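Local coordinates for protein pyridoxal kinase (Entamoeba histolytica, PDB 4S1H) that probably phosphorylates pyridoxal to pyridoxal 5'-phosphate at the expense of ATP, and binds ADP together with magnesium, at residues A[235-246]-A[267-278]. Residues are numbered along the deposited sequence; the frame is centred on the assembly and turned at random.
With ADP (adenosine-5'-diphosphate), chain C.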
loop_
_atom_site.group_PDB
_atom_site.type_symbol
_atom_site.label_atom_id
_atom_site.label_comp_id
_atom_site.label_asym_id
_atom_site.label_seq_id
_atom_site.Cartn_x
_atom_site.Cartn_y
_atom_site.Cartn_z
ATOM N N GLU A 235 12.596 24.370 -2.677
ATOM C CA GLU A 235 11.818 25.396 -1.962
ATOM C C GLU A 235 10.331 25.275 -2.239
ATOM O O GLU A 235 9.516 25.329 -1.317
ATOM C CB GLU A 235 12.237 26.822 -2.348
ATOM C CG GLU A 235 13.486 27.309 -1.690
ATOM C CD GLU A 235 13.749 28.774 -2.012
ATOM O OE1 GLU A 235 12.781 29.478 -2.403
ATOM O OE2 GLU A 235 14.918 29.188 -1.911
ATOM N N HIS A 236 10.000 25.134 -3.516
ATOM C CA HIS A 236 8.608 25.054 -3.951
ATOM C C HIS A 236 8.009 23.698 -3.569
ATOM O O HIS A 236 6.832 23.656 -3.169
ATOM C CB HIS A 236 8.518 25.364 -5.453
ATOM C CG HIS A 236 8.992 26.750 -5.803
ATOM N ND1 HIS A 236 8.200 27.867 -5.653
ATOM C CD2 HIS A 236 10.198 27.200 -6.223
ATOM C CE1 HIS A 236 8.887 28.943 -6.000
ATOM N NE2 HIS A 236 10.107 28.567 -6.333
ATOM N N ALA A 237 8.796 22.609 -3.652
ATOM C CA ALA A 237 8.341 21.272 -3.239
ATOM C C ALA A 237 7.990 21.273 -1.754
ATOM O O ALA A 237 6.951 20.784 -1.346
ATOM C CB ALA A 237 9.386 20.197 -3.550
ATOM N N VAL A 238 8.847 21.898 -0.949
ATOM C CA VAL A 238 8.580 21.967 0.490
ATOM C C VAL A 238 7.301 22.774 0.786
ATOM O O VAL A 238 6.434 22.353 1.575
ATOM C CB VAL A 238 9.750 22.604 1.257
ATOM C CG1 VAL A 238 9.387 22.881 2.718
ATOM C CG2 VAL A 238 10.982 21.713 1.200
ATOM N N ASN A 239 7.168 23.927 0.126
ATOM C CA ASN A 239 6.009 24.807 0.346
ATOM C C ASN A 239 4.716 24.109 -0.061
ATOM O O ASN A 239 3.735 24.133 0.660
ATOM C CB ASN A 239 6.206 26.117 -0.416
ATOM C CG ASN A 239 5.371 27.261 0.143
ATOM O OD1 ASN A 239 4.276 27.065 0.694
ATOM N ND2 ASN A 239 5.846 28.463 -0.063
ATOM N N ARG A 240 4.732 23.433 -1.212
ATOM C CA ARG A 240 3.544 22.682 -1.646
ATOM C C ARG A 240 3.198 21.576 -0.665
ATOM O O ARG A 240 2.040 21.373 -0.326
ATOM C CB ARG A 240 3.761 22.055 -3.014
ATOM C CG ARG A 240 3.807 23.054 -4.139
ATOM C CD ARG A 240 3.934 22.355 -5.492
ATOM N NE ARG A 240 4.108 23.315 -6.563
ATOM C CZ ARG A 240 4.137 23.019 -7.874
ATOM N NH1 ARG A 240 4.004 21.776 -8.287
ATOM N NH2 ARG A 240 4.287 23.995 -8.764
ATOM N N ALA A 241 4.220 20.872 -0.188
ATOM C CA ALA A 241 4.027 19.764 0.720
ATOM C C ALA A 241 3.449 20.242 2.055
ATOM O O ALA A 241 2.462 19.674 2.528
ATOM C CB ALA A 241 5.310 18.971 0.912
ATOM N N ILE A 242 3.994 21.332 2.607
ATOM C CA ILE A 242 3.513 21.854 3.878
ATOM C C ILE A 242 2.110 22.419 3.726
ATOM O O ILE A 242 1.274 22.250 4.611
ATOM C CB ILE A 242 4.483 22.938 4.421
ATOM C CG1 ILE A 242 5.831 22.266 4.726
ATOM C CG2 ILE A 242 3.888 23.750 5.579
ATOM C CD1 ILE A 242 5.967 21.538 6.031
ATOM N N SER A 243 1.838 23.030 2.580
ATOM C CA SER A 243 0.521 23.569 2.271
ATOM C C SER A 243 -0.517 22.496 2.169
ATOM O O SER A 243 -1.592 22.614 2.770
ATOM C CB SER A 243 0.556 24.459 1.022
ATOM O OG SER A 243 1.433 25.563 1.236
ATOM N N THR A 244 -0.209 21.441 1.412
ATOM C CA THR A 244 -1.119 20.310 1.268
ATOM C C THR A 244 -1.366 19.643 2.618
ATOM O O THR A 244 -2.502 19.321 2.959
ATOM C CB THR A 244 -0.575 19.337 0.227
ATOM O OG1 THR A 244 -0.539 20.011 -1.038
ATOM C CG2 THR A 244 -1.445 18.085 0.116
ATOM N N LEU A 245 -0.317 19.527 3.426
ATOM C CA LEU A 245 -0.479 18.951 4.767
ATOM C C LEU A 245 -1.402 19.774 5.666
ATOM O O LEU A 245 -2.213 19.208 6.418
ATOM C CB LEU A 245 0.889 18.765 5.419
ATOM C CG LEU A 245 1.092 17.779 6.572
ATOM C CD1 LEU A 245 0.261 16.510 6.517
ATOM C CD2 LEU A 245 2.571 17.419 6.616
ATOM N N GLN A 246 -1.317 21.111 5.618
ATOM C CA GLN A 246 -2.250 21.945 6.388
ATOM C C GLN A 246 -3.675 21.678 5.976
ATOM O O GLN A 246 -4.563 21.537 6.809
ATOM C CB GLN A 246 -1.953 23.449 6.247
ATOM C CG GLN A 246 -0.792 23.941 7.069
ATOM C CD GLN A 246 -0.971 23.697 8.571
ATOM O OE1 GLN A 246 -0.470 22.740 9.139
ATOM N NE2 GLN A 246 -1.730 24.576 9.212
ATOM N N LEU A 267 -3.834 15.985 -3.150
ATOM C CA LEU A 267 -2.448 15.639 -2.876
ATOM C C LEU A 267 -1.479 16.259 -3.890
ATOM O O LEU A 267 -0.359 16.624 -3.505
ATOM C CB LEU A 267 -2.248 14.123 -2.803
ATOM C CG LEU A 267 -2.810 13.417 -1.575
ATOM C CD1 LEU A 267 -2.613 11.936 -1.710
ATOM C CD2 LEU A 267 -2.136 13.880 -0.276
ATOM N N LYS A 268 -1.943 16.432 -5.124
ATOM C CA LYS A 268 -1.198 17.070 -6.208
ATOM C C LYS A 268 -1.457 18.561 -6.296
ATOM O O LYS A 268 -1.131 19.200 -7.301
ATOM C CB LYS A 268 -1.532 16.419 -7.563
ATOM C CG LYS A 268 -0.996 15.007 -7.729
ATOM C CD LYS A 268 -1.265 14.434 -9.123
ATOM C CE LYS A 268 -0.690 15.264 -10.262
ATOM N NZ LYS A 268 0.690 15.838 -10.121
ATOM N N GLY A 269 -2.012 19.150 -5.229
ATOM C CA GLY A 269 -2.191 20.593 -5.131
ATOM C C GLY A 269 -0.908 21.344 -5.310
ATOM O O GLY A 269 0.143 20.917 -4.835
ATOM N N THR A 270 -1.006 22.464 -5.999
ATOM C CA THR A 270 0.150 23.301 -6.295
ATOM C C THR A 270 0.124 24.589 -5.519
ATOM O O THR A 270 1.048 25.388 -5.676
ATOM C CB THR A 270 0.227 23.644 -7.799
ATOM O OG1 THR A 270 -0.981 24.294 -8.198
ATOM C CG2 THR A 270 0.454 22.404 -8.604
ATOM N N GLU A 271 -0.871 24.794 -4.646
ATOM C CA GLU A 271 -0.884 26.013 -3.796
ATOM C C GLU A 271 0.331 26.037 -2.879
ATOM O O GLU A 271 0.703 25.023 -2.289
ATOM C CB GLU A 271 -2.163 26.101 -2.967
ATOM C CG GLU A 271 -2.466 27.524 -2.501
ATOM C CD GLU A 271 -3.636 27.653 -1.549
ATOM O OE1 GLU A 271 -4.059 26.660 -0.915
ATOM O OE2 GLU A 271 -4.100 28.795 -1.402
ATOM N N GLU A 272 0.972 27.204 -2.827
ATOM C CA GLU A 272 2.108 27.440 -1.963
ATOM C C GLU A 272 1.685 28.569 -1.039
ATOM O O GLU A 272 1.942 29.742 -1.317
ATOM C CB GLU A 272 3.338 27.776 -2.808
ATOM C CG GLU A 272 3.715 26.608 -3.710
ATOM C CD GLU A 272 4.925 26.836 -4.575
ATOM O OE1 GLU A 272 5.739 27.729 -4.245
ATOM O OE2 GLU A 272 5.069 26.076 -5.567
ATOM N N SER A 273 1.066 28.193 0.071
ATOM C CA SER A 273 0.372 29.103 0.980
ATOM C C SER A 273 1.259 29.773 2.010
ATOM O O SER A 273 0.788 30.677 2.711
ATOM C CB SER A 273 -0.691 28.352 1.782
ATOM O OG SER A 273 -1.322 27.408 1.001
ATOM N N PHE A 274 2.504 29.315 2.156
ATOM C CA PHE A 274 3.395 29.859 3.199
ATOM C C PHE A 274 4.470 30.683 2.575
ATOM O O PHE A 274 4.729 30.631 1.388
ATOM C CB PHE A 274 4.015 28.722 4.006
ATOM C CG PHE A 274 3.020 27.974 4.817
ATOM C CD1 PHE A 274 2.328 26.887 4.309
ATOM C CD2 PHE A 274 2.745 28.404 6.116
ATOM C CE1 PHE A 274 1.392 26.242 5.091
ATOM C CE2 PHE A 274 1.821 27.750 6.892
ATOM C CZ PHE A 274 1.151 26.670 6.385
ATOM N N THR A 275 5.092 31.499 3.411
ATOM C CA THR A 275 6.174 32.341 2.991
ATOM C C THR A 275 7.484 31.615 3.245
ATOM O O THR A 275 7.713 31.118 4.353
ATOM C CB THR A 275 6.127 33.671 3.780
ATOM O OG1 THR A 275 4.872 34.321 3.530
ATOM C CG2 THR A 275 7.250 34.595 3.371
ATOM N N ILE A 276 8.334 31.582 2.222
ATOM C CA ILE A 276 9.729 31.144 2.344
ATOM C C ILE A 276 10.522 32.314 2.899
ATOM O O ILE A 276 10.654 33.366 2.249
ATOM C CB ILE A 276 10.334 30.773 0.963
ATOM C CG1 ILE A 276 9.567 29.588 0.387
ATOM C CG2 ILE A 276 11.827 30.458 1.060
ATOM C CD1 ILE A 276 9.572 28.375 1.279
ATOM N N THR A 277 11.035 32.146 4.119
ATOM C CA THR A 277 11.819 33.225 4.757
ATOM C C THR A 277 13.290 32.875 4.799
ATOM O O THR A 277 13.701 31.999 5.563
ATOM C CB THR A 277 11.281 33.447 6.158
ATOM O OG1 THR A 277 9.880 33.775 6.050
ATOM C CG2 THR A 277 12.065 34.584 6.907
ATOM N N TYR A 278 14.096 33.623 4.039
ATOM C CA TYR A 278 15.549 33.422 4.060
ATOM C C TYR A 278 16.150 33.978 5.311
ATOM O O TYR A 278 15.887 35.129 5.695
ATOM C CB TYR A 278 16.226 34.019 2.841
ATOM C CG TYR A 278 15.678 33.432 1.572
ATOM C CD1 TYR A 278 15.774 32.068 1.334
ATOM C CD2 TYR A 278 15.024 34.227 0.640
ATOM C CE1 TYR A 278 15.258 31.504 0.179
ATOM C CE2 TYR A 278 14.489 33.666 -0.519
ATOM C CZ TYR A 278 14.598 32.304 -0.728
ATOM O OH TYR A 278 14.075 31.788 -1.876
HETATM P PB ADP C . 6.765 13.881 12.621
HETATM O O1B ADP C . 6.839 14.356 14.055
HETATM O O2B ADP C . 5.605 12.935 12.361
HETATM O O3B ADP C . 8.107 13.445 12.119
HETATM P PA ADP C . 6.249 16.706 12.222
HETATM O O1A ADP C . 7.570 17.409 12.063
HETATM O O2A ADP C . 5.568 16.717 13.551
HETATM O O3A ADP C . 6.401 15.168 11.734
HETATM O "O5'" ADP C . 5.223 17.250 11.147
HETATM C "C5'" ADP C . 5.479 17.299 9.758
HETATM C "C4'" ADP C . 4.738 18.489 9.220
HETATM O "O4'" ADP C . 3.346 18.347 9.504
HETATM C "C3'" ADP C . 5.174 19.778 9.908
HETATM O "O3'" ADP C . 6.263 20.395 9.211
HETATM C "C2'" ADP C . 3.913 20.588 9.890
HETATM O "O2'" ADP C . 3.784 21.245 8.637
HETATM C "C1'" ADP C . 2.800 19.561 9.999
HETATM N N9 ADP C . 2.261 19.361 11.365
HETATM C C8 ADP C . 2.479 18.361 12.230
HETATM N N7 ADP C . 1.771 18.526 13.375
HETATM C C5 ADP C . 1.072 19.660 13.233
HETATM C C6 ADP C . 0.104 20.427 14.053
HETATM N N6 ADP C . -0.231 19.979 15.280
HETATM N N1 ADP C . -0.389 21.569 13.527
HETATM C C2 ADP C . -0.037 22.015 12.288
HETATM N N3 ADP C . 0.831 21.360 11.490
HETATM C C4 ADP C . 1.397 20.203 11.909
HETATM O O HOH W 1 7.733 28.642 -2.291
HETATM O O HOH W 2 -3.117 23.680 -0.051
HETATM O O HOH W 3 1.007 18.994 -3.035
#
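Leu267 meets Thr244 of helix 234-250 through CA, 4.0 Å from Thr244 CG2, and one water ties Thr244 OG1 to the carbonyl oxygens of Leu267 and Gly269. Thr270 lays CG2 over one face of the Arg240 guanidinium. Glu272 spans a helical turn: OE1 accepts from His236 ND1 (2.8 Å, 162°) on the syn lone pair, while OE2 takes Arg240 NE at 3.1 Å on its anti lone pair, a salt bridge. Each accepting oxygen lies near its donor's plane, although the carboxylate itself is turned just over 50° from both groups; bonds to both oxygens should limit its rotation. Ser273 N donates to Ser243 OG at 2.9 Å; that hydroxyl in turn donates to Asn239 O within the helix. The Asn239 amide, CG anti to the backbone N (chi1 -158°), grips the Phe274 backbone: OD1 accepts from Phe274 N (3.2 Å) and ND2 donates to Phe274 O (2.8 Å). The Phe274 ring receives Gln246 CG at its edge, 3.4 Å from CZ, and Ile242 CG2 beside CE1. Ile276 CG2 packs against the Glu235 carboxylate, and Tyr278 OH lies 2.7 Å from both Glu235 OE1 and OE2. Ile242, Leu245 and Gln246 line the ADP pocket, consistent with a ribokinase-like fold. Helix 216-229 packs against Ala237 and Ala241, while Phe274 and Ile276 rest on Ile204 of strand 202-207, antiparallel neighbour of strand 277-278.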